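Local coordinates for protein sulfate transporter 4.1, chloroplastic (Arabidopsis thaliana, PDB 7LHV) that carries sulfate across the membrane together with protons, as an H(+)/sulfate symporter of the SLC26/SulP family, at residues K118-P123 and L157-A162; A153-L158 and T341-L346; G164-T169 and K331-T336. All coordinates share one frame; numbering follows the deposited sequence.

Contact 1: residues K118-P123 and L157-A162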
loop_
_atom_site.group_PDB
_atom_site.type_symbol
_atom_site.label_atom_id
_atom_site.label_comp_id
_atom_site.label_asym_id
_atom_site.label_seq_id
_atom_site.Cartn_x
_atom_site.Cartn_y
_atom_site.Cartn_z
ATOM N N LYS A 118 15.606 3.823 -32.257
ATOM C CA LYS A 118 15.652 5.259 -32.509
ATOM C C LYS A 118 14.821 6.025 -31.488
ATOM O O LYS A 118 15.198 7.123 -31.067
ATOM C CB LYS A 118 15.167 5.557 -33.925
ATOM C CG LYS A 118 16.241 5.441 -34.984
ATOM C CD LYS A 118 17.265 6.551 -34.847
ATOM C CE LYS A 118 16.651 7.898 -35.169
ATOM N NZ LYS A 118 16.283 7.999 -36.607
ATOM N N LEU A 119 13.677 5.463 -31.086
ATOM C CA LEU A 119 12.833 6.124 -30.095
ATOM C C LEU A 119 13.538 6.247 -28.750
ATOM O O LEU A 119 13.405 7.267 -28.063
ATOM C CB LEU A 119 11.515 5.363 -29.940
ATOM C CG LEU A 119 10.613 5.754 -28.772
ATOM C CD1 LEU A 119 10.148 7.186 -28.912
ATOM C CD2 LEU A 119 9.428 4.816 -28.688
ATOM N N ALA A 120 14.290 5.221 -28.354
ATOM C CA ALA A 120 14.966 5.229 -27.063
ATOM C C ALA A 120 16.159 6.172 -27.019
ATOM O O ALA A 120 16.719 6.382 -25.939
ATOM C CB ALA A 120 15.421 3.816 -26.698
ATOM N N GLY A 121 16.562 6.742 -28.153
ATOM C CA GLY A 121 17.729 7.591 -28.214
ATOM C C GLY A 121 19.005 6.886 -28.612
ATOM O O GLY A 121 20.011 7.560 -28.872
ATOM N N LEU A 122 19.004 5.562 -28.661
ATOM C CA LEU A 122 20.157 4.805 -29.105
ATOM C C LEU A 122 20.208 4.763 -30.628
ATOM O O LEU A 122 19.196 4.981 -31.298
ATOM C CB LEU A 122 20.097 3.392 -28.541
ATOM C CG LEU A 122 19.806 3.287 -27.045
ATOM C CD1 LEU A 122 19.499 1.854 -26.670
ATOM C CD2 LEU A 122 20.974 3.808 -26.241
ATOM N N PRO A 123 21.380 4.501 -31.204
ATOM C CA PRO A 123 21.445 4.285 -32.644
ATOM C C PRO A 123 20.634 3.065 -33.033
ATOM O O PRO A 123 20.444 2.140 -32.222
ATOM C CB PRO A 123 22.944 4.077 -32.904
ATOM C CG PRO A 123 23.556 3.835 -31.574
ATOM C CD PRO A 123 22.716 4.573 -30.597
ATOM N N LEU A 157 10.399 3.996 -24.367
ATOM C CA LEU A 157 10.123 5.330 -23.844
ATOM C C LEU A 157 10.705 5.516 -22.449
ATOM O O LEU A 157 11.282 6.563 -22.145
ATOM C CB LEU A 157 8.619 5.586 -23.830
ATOM C CG LEU A 157 8.172 6.848 -23.098
ATOM C CD1 LEU A 157 8.614 8.090 -23.845
ATOM C CD2 LEU A 157 6.669 6.836 -22.919
ATOM N N LEU A 158 10.556 4.511 -21.583
ATOM C CA LEU A 158 11.100 4.617 -20.230
ATOM C C LEU A 158 12.624 4.676 -20.247
ATOM O O LEU A 158 13.235 5.437 -19.485
ATOM C CB LEU A 158 10.620 3.444 -19.379
ATOM C CG LEU A 158 9.108 3.342 -19.197
ATOM C CD1 LEU A 158 8.751 2.091 -18.421
ATOM C CD2 LEU A 158 8.576 4.576 -18.505
ATOM N N VAL A 159 13.254 3.870 -21.104
ATOM C CA VAL A 159 14.707 3.899 -21.236
ATOM C C VAL A 159 15.165 5.270 -21.709
ATOM O O VAL A 159 16.132 5.833 -21.182
ATOM C CB VAL A 159 15.174 2.785 -22.188
ATOM C CG1 VAL A 159 16.586 3.049 -22.663
ATOM C CG2 VAL A 159 15.086 1.437 -21.503
ATOM N N SER A 160 14.476 5.830 -22.705
ATOM C CA SER A 160 14.816 7.168 -23.174
ATOM C C SER A 160 14.648 8.194 -22.065
ATOM O O SER A 160 15.480 9.096 -21.916
ATOM C CB SER A 160 13.946 7.536 -24.374
ATOM O OG SER A 160 14.100 8.904 -24.704
ATOM N N ASN A 161 13.579 8.071 -21.279
ATOM C CA ASN A 161 13.341 8.999 -20.181
ATOM C C ASN A 161 14.498 8.972 -19.188
ATOM O O ASN A 161 15.052 10.018 -18.829
ATOM C CB ASN A 161 12.023 8.653 -19.493
ATOM C CG ASN A 161 11.555 9.732 -18.553
ATOM O OD1 ASN A 161 11.283 9.475 -17.381
ATOM N ND2 ASN A 161 11.455 10.952 -19.060
ATOM N N ALA A 162 14.900 7.772 -18.766
ATOM C CA ALA A 162 15.991 7.656 -17.801
ATOM C C ALA A 162 17.305 8.179 -18.374
ATOM O O ALA A 162 18.021 8.949 -17.718
ATOM C CB ALA A 162 16.139 6.202 -17.351
#

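Contact 2: residues A153-L158 and T341-L346. With SO4 (sulfate ion), chain D.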
loop_
_atom_site.group_PDB
_atom_site.type_symbol
_atom_site.label_atom_id
_atom_site.label_comp_id
_atom_site.label_asym_id
_atom_site.label_seq_id
_atom_site.Cartn_x
_atom_site.Cartn_y
_atom_site.Cartn_z
ATOM N N ALA A 153 7.364 -0.280 -27.343
ATOM C CA ALA A 153 7.263 1.174 -27.310
ATOM C C ALA A 153 7.412 1.718 -25.894
ATOM O O ALA A 153 8.134 2.695 -25.670
ATOM C CB ALA A 153 5.933 1.618 -27.917
ATOM N N LEU A 154 6.754 1.088 -24.920
ATOM C CA LEU A 154 6.731 1.636 -23.568
ATOM C C LEU A 154 8.094 1.521 -22.895
ATOM O O LEU A 154 8.571 2.476 -22.270
ATOM C CB LEU A 154 5.659 0.933 -22.739
ATOM C CG LEU A 154 5.405 1.517 -21.351
ATOM C CD1 LEU A 154 5.022 2.975 -21.465
ATOM C CD2 LEU A 154 4.321 0.735 -20.640
ATOM N N VAL A 155 8.733 0.356 -22.997
ATOM C CA VAL A 155 10.040 0.179 -22.376
ATOM C C VAL A 155 11.072 1.076 -23.046
ATOM O O VAL A 155 11.953 1.630 -22.381
ATOM C CB VAL A 155 10.454 -1.302 -22.412
ATOM C CG1 VAL A 155 11.929 -1.456 -22.128
ATOM C CG2 VAL A 155 9.642 -2.091 -21.405
ATOM N N SER A 156 10.975 1.244 -24.366
ATOM C CA SER A 156 11.867 2.170 -25.056
ATOM C C SER A 156 11.656 3.600 -24.576
ATOM O O SER A 156 12.621 4.348 -24.390
ATOM C CB SER A 156 11.659 2.075 -26.566
ATOM O OG SER A 156 12.052 0.805 -27.055
ATOM N N LEU A 157 10.399 3.996 -24.367
ATOM C CA LEU A 157 10.123 5.330 -23.844
ATOM C C LEU A 157 10.705 5.516 -22.449
ATOM O O LEU A 157 11.282 6.563 -22.145
ATOM C CB LEU A 157 8.619 5.586 -23.830
ATOM C CG LEU A 157 8.172 6.848 -23.098
ATOM C CD1 LEU A 157 8.614 8.090 -23.845
ATOM C CD2 LEU A 157 6.669 6.836 -22.919
ATOM N N LEU A 158 10.556 4.511 -21.583
ATOM C CA LEU A 158 11.100 4.617 -20.230
ATOM C C LEU A 158 12.624 4.676 -20.247
ATOM O O LEU A 158 13.235 5.437 -19.485
ATOM C CB LEU A 158 10.620 3.444 -19.379
ATOM C CG LEU A 158 9.108 3.342 -19.197
ATOM C CD1 LEU A 158 8.751 2.091 -18.421
ATOM C CD2 LEU A 158 8.576 4.576 -18.505
ATOM N N THR A 341 10.657 -3.272 -14.704
ATOM C CA THR A 341 10.336 -4.599 -14.196
ATOM C C THR A 341 8.855 -4.707 -13.873
ATOM O O THR A 341 8.212 -5.708 -14.212
ATOM C CB THR A 341 11.175 -4.912 -12.959
ATOM O OG1 THR A 341 12.565 -4.881 -13.305
ATOM C CG2 THR A 341 10.825 -6.283 -12.414
ATOM N N GLY A 342 8.287 -3.667 -13.260
ATOM C CA GLY A 342 6.863 -3.684 -12.985
ATOM C C GLY A 342 6.048 -3.886 -14.244
ATOM O O GLY A 342 5.098 -4.673 -14.260
ATOM N N VAL A 343 6.446 -3.222 -15.331
ATOM C CA VAL A 343 5.775 -3.416 -16.612
ATOM C C VAL A 343 5.791 -4.890 -16.989
ATOM O O VAL A 343 4.754 -5.474 -17.333
ATOM C CB VAL A 343 6.433 -2.547 -17.696
ATOM C CG1 VAL A 343 5.981 -2.987 -19.074
ATOM C CG2 VAL A 343 6.108 -1.082 -17.466
ATOM N N ALA A 344 6.957 -5.529 -16.877
ATOM C CA ALA A 344 7.051 -6.942 -17.214
ATOM C C ALA A 344 6.148 -7.786 -16.331
ATOM O O ALA A 344 5.620 -8.807 -16.782
ATOM C CB ALA A 344 8.496 -7.418 -17.098
ATOM N N ILE A 345 5.960 -7.385 -15.073
ATOM C CA ILE A 345 5.055 -8.124 -14.202
ATOM C C ILE A 345 3.611 -7.911 -14.634
ATOM O O ILE A 345 2.787 -8.830 -14.574
ATOM C CB ILE A 345 5.280 -7.727 -12.734
ATOM C CG1 ILE A 345 6.675 -8.152 -12.282
ATOM C CG2 ILE A 345 4.231 -8.351 -11.839
ATOM C CD1 ILE A 345 7.064 -7.611 -10.935
ATOM N N LEU A 346 3.285 -6.705 -15.092
ATOM C CA LEU A 346 1.890 -6.359 -15.334
ATOM C C LEU A 346 1.453 -6.642 -16.764
ATOM O O LEU A 346 0.318 -7.077 -16.985
ATOM C CB LEU A 346 1.655 -4.885 -15.001
ATOM C CG LEU A 346 1.725 -4.527 -13.517
ATOM C CD1 LEU A 346 1.612 -3.028 -13.329
ATOM C CD2 LEU A 346 0.644 -5.248 -12.738
HETATM S S SO4 D . 4.214 -3.071 -28.651
HETATM O O1 SO4 D . 3.003 -2.795 -29.415
HETATM O O2 SO4 D . 3.927 -4.082 -27.641
HETATM O O3 SO4 D . 4.657 -1.849 -27.993
HETATM O O4 SO4 D . 5.261 -3.550 -29.547
#

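Contact 3: residues G164-T169 and K331-T336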
loop_
_atom_site.group_PDB
_atom_site.type_symbol
_atom_site.label_atom_id
_atom_site.label_comp_id
_atom_site.label_asym_id
_atom_site.label_seq_id
_atom_site.Cartn_x
_atom_site.Cartn_y
_atom_site.Cartn_z
ATOM N N GLY A 164 17.894 10.320 -20.863
ATOM C CA GLY A 164 17.867 11.764 -20.992
ATOM C C GLY A 164 17.925 12.471 -19.657
ATOM O O GLY A 164 18.508 13.553 -19.549
ATOM N N GLY A 165 17.321 11.881 -18.623
ATOM C CA GLY A 165 17.486 12.426 -17.289
ATOM C C GLY A 165 18.899 12.315 -16.761
ATOM O O GLY A 165 19.279 13.088 -15.876
ATOM N N ILE A 166 19.686 11.376 -17.284
ATOM C CA ILE A 166 21.074 11.241 -16.848
ATOM C C ILE A 166 22.030 11.874 -17.856
ATOM O O ILE A 166 22.757 12.817 -17.524
ATOM C CB ILE A 166 21.436 9.767 -16.602
ATOM C CG1 ILE A 166 20.599 9.206 -15.453
ATOM C CG2 ILE A 166 22.915 9.632 -16.296
ATOM C CD1 ILE A 166 20.878 7.759 -15.157
ATOM N N ALA A 167 22.038 11.368 -19.086
ATOM C CA ALA A 167 22.982 11.802 -20.109
ATOM C C ALA A 167 22.270 12.636 -21.166
ATOM O O ALA A 167 21.151 12.313 -21.575
ATOM C CB ALA A 167 23.667 10.602 -20.768
ATOM N N ASP A 168 22.925 13.709 -21.610
ATOM C CA ASP A 168 22.290 14.646 -22.531
ATOM C C ASP A 168 22.602 14.336 -23.995
ATOM O O ASP A 168 21.693 14.047 -24.779
ATOM C CB ASP A 168 22.704 16.082 -22.178
ATOM C CG ASP A 168 24.210 16.250 -22.067
ATOM O OD1 ASP A 168 24.934 15.240 -22.200
ATOM O OD2 ASP A 168 24.669 17.391 -21.850
ATOM N N THR A 169 23.882 14.387 -24.380
ATOM C CA THR A 169 24.262 14.208 -25.778
ATOM C C THR A 169 25.548 13.403 -25.922
ATOM O O THR A 169 26.266 13.555 -26.917
ATOM C CB THR A 169 24.428 15.556 -26.488
ATOM O OG1 THR A 169 25.166 16.453 -25.648
ATOM C CG2 THR A 169 23.072 16.166 -26.823
ATOM N N LYS A 331 23.160 3.032 -9.077
ATOM C CA LYS A 331 22.211 3.454 -8.049
ATOM C C LYS A 331 21.193 4.449 -8.588
ATOM O O LYS A 331 20.071 4.529 -8.075
ATOM C CB LYS A 331 22.951 4.045 -6.849
ATOM C CG LYS A 331 23.830 3.047 -6.113
ATOM C CD LYS A 331 24.611 3.703 -4.986
ATOM C CE LYS A 331 25.559 2.720 -4.314
ATOM N NZ LYS A 331 26.371 3.370 -3.244
ATOM N N THR A 332 21.558 5.213 -9.615
ATOM C CA THR A 332 20.606 6.134 -10.220
ATOM C C THR A 332 19.534 5.389 -11.005
ATOM O O THR A 332 18.440 5.922 -11.221
ATOM C CB THR A 332 21.351 7.115 -11.124
ATOM O OG1 THR A 332 22.456 7.669 -10.400
ATOM C CG2 THR A 332 20.440 8.248 -11.573
ATOM N N LEU A 333 19.825 4.161 -11.437
ATOM C CA LEU A 333 18.956 3.430 -12.346
ATOM C C LEU A 333 18.012 2.455 -11.653
ATOM O O LEU A 333 17.184 1.844 -12.332
ATOM C CB LEU A 333 19.795 2.680 -13.381
ATOM C CG LEU A 333 20.510 3.620 -14.350
ATOM C CD1 LEU A 333 21.520 2.871 -15.199
ATOM C CD2 LEU A 333 19.509 4.364 -15.211
ATOM N N LEU A 334 18.111 2.279 -10.336
ATOM C CA LEU A 334 17.134 1.442 -9.641
ATOM C C LEU A 334 15.702 1.941 -9.807
ATOM O O LEU A 334 14.814 1.109 -10.065
ATOM C CB LEU A 334 17.502 1.308 -8.158
ATOM C CG LEU A 334 18.539 0.263 -7.719
ATOM C CD1 LEU A 334 18.050 -1.143 -8.001
ATOM C CD2 LEU A 334 19.895 0.475 -8.337
ATOM N N PRO A 335 15.392 3.239 -9.665
ATOM C CA PRO A 335 13.989 3.656 -9.835
ATOM C C PRO A 335 13.419 3.328 -11.205
ATOM O O PRO A 335 12.223 3.037 -11.312
ATOM C CB PRO A 335 14.037 5.170 -9.579
ATOM C CG PRO A 335 15.466 5.550 -9.750
ATOM C CD PRO A 335 16.239 4.373 -9.265
ATOM N N THR A 336 14.236 3.378 -12.260
ATOM C CA THR A 336 13.759 2.970 -13.578
ATOM C C THR A 336 13.743 1.451 -13.715
ATOM O O THR A 336 12.769 0.879 -14.216
ATOM C CB THR A 336 14.622 3.598 -14.671
ATOM O OG1 THR A 336 14.522 5.024 -14.595
ATOM C CG2 THR A 336 14.149 3.146 -16.036
#

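Contact 1: residues K118-P123 and L157-A162
Ser-160 rests its CB against two carbonyl oxygens where the chain turns out of helix 91-119. The closer is Ala-120 O, 3.4 Å from Ser-160 CB; the other is Leu-119 O, 3.7 Å from the same carbon. The CA of Ser-160 also faces the Ala-120 carbonyl in a CA-H...O contact, but an angle of 124° at the hydrogen makes it strongly bent and at best a weak attraction. With OG anti to the backbone N (chi1 170°), it is the CB of Ser-160 that lies nearest the carbonyls; OG stays 3.8 Å from Leu-119 O and from Ala-120 O, and no hydrogen bond forms. Alongside, the methyl of Ala-120 meets Val-159 CG1 at 4.3 Å, adding a small apolar patch.

What sets the two carbonyls there is the way the helix ends. Gly-121 takes a positive phi of 94° and bonds back into the last turn in a Schellman motif, its N reaching Lys-118 O at 3.2 Å. It ends the helix just after Ala-120, whose carbonyl and methyl lie against helix 153-166. The side chains here are small, and the CA atoms of Ala-120 and Ser-160 come within 4.3 Å.

Larger residues fill the surroundings. Leu-119 packs on Gln-224 of helix 206-229 and on Val-438 of helix 431-443, while Leu-157 lies on Ser-216 and Ile-220 of helix 206-229. Val-159 reaches Ile-340 of helix 330-358, and Ser-160 touches Arg-235.

No hydrogen bond joins the two segments: the end of one helix rests on the side of another through close backbone approach and van der Waals contact of small groups.

Contact 2: residues A153-L158 and T341-L346
Helix 153-166 starts at the bound sulfate, and on its first turns Leu-154, Val-155 and Leu-158 press against Val-343 of helix 330-358. The anion sits at the N-terminus: Ala-153 N donates a nearly straight hydrogen bond to sulfate O3, 3.2 Å long with 171° at the hydrogen. Phe-391 N and Ser-392 OG, at the start of helix 391-399, bind the same ion. An anion held between the N-termini of two helices, next to the short strand pair 149-150 and 388-389, fits the substrate site of SLC26 transporters.

Beside that site the two segments run antiparallel, at 167°, with axes 10.9 Å apart. From 341-346, Val-343 alone makes the contact. Its two methyls divide the work: CG2, which lies beside the backbone N, touches Leu-154 CD2 at 4.1 Å and Leu-158 CD1 at 4.2 Å, whereas CG1, anti to that N (chi1 166°), faces Val-155 CG2 at 4.4 Å. Leu-154 and Val-343 cross at a slant, one methyl against one methyl.

Leu-154 continues onto Ser-216 of helix 206-229 and Glu-347, and a bound S1P touches Gly-342 and Leu-346. Ser-156 OG is hydrogen-bonded to Tyr-385 OH and to Val-152 O, so its hydroxyl links the first turn to the chain leading to helix 391-399.

The chemistry is thus split along helix 153-166. Its N-terminal amide offers hydrogen to the anion, probably helped by the partial positive charge of the helix end, while the side chains that meet across 153-158 and 341-346 are all hydrocarbon, and no hydrogen bond joins these segments.

Contact 3: residues G164-T169 and K331-T336
Helix 153-166 finishes at Ile-166, just where helix 330-358 is beginning, and the CA atoms of Ile-166 and Thr-332 stand 8.4 Å apart; Ala-167 is the first residue to leave helical angles, and 167-169 is loop.

Ile-166 spans this distance with one branch. Its CG1 lies beside the backbone N and its chi2 is extended (179°), which carries CD1 straight out to the other segment. There CD1 meets Thr-332 CG2 at 3.6 Å, the two side chains reaching tip to tip, and Leu-333 CD2 at 3.7 Å, where the approach is slanted. Thr-332 presents its methyl, anti to the backbone N, rather than its hydroxyl. The contact is therefore entirely one of carbon on carbon.

Ile-166 and Leu-333 both go on to pack against Leu-177 of helix 173-194, and Leu-333 continues along that helix to Leu-180 and Leu-184. Past Thr-332, helix 330-358 is kinked at Pro-335, a residue of an S1P pocket, while Leu-333 O accepts a hydrogen bond from Ser-337 OG. Helix 173-194 thus backs the junction on one flank, and Thr-332 is solvent-exposed.

How the contacts relate
All three contacts use helix 153-166, at its start, middle and end. Contacts 2 and 3 join it to the same partner, helix 330-358; the segments of contact 2 run antiparallel, consistent with the early part of 153-166 meeting 341-346 and its end meeting 331-336. Contact 1 instead sets the end of helix 91-119 against it. The ranges of contacts 1 and 2 overlap at Leu-157 and Leu-158, though Leu-158 does its touching in contact 2. Contacts 1 and 3 touch where Ala-162 CB packs on Thr-336 OG1. Contacts 1 and 2 are buried, whereas contact 3 is partly open. Contact 1 is backbone-dominated, contact 2 is hydrocarbon beside an anion site, and contact 3 is a small apolar touch at the helix ends.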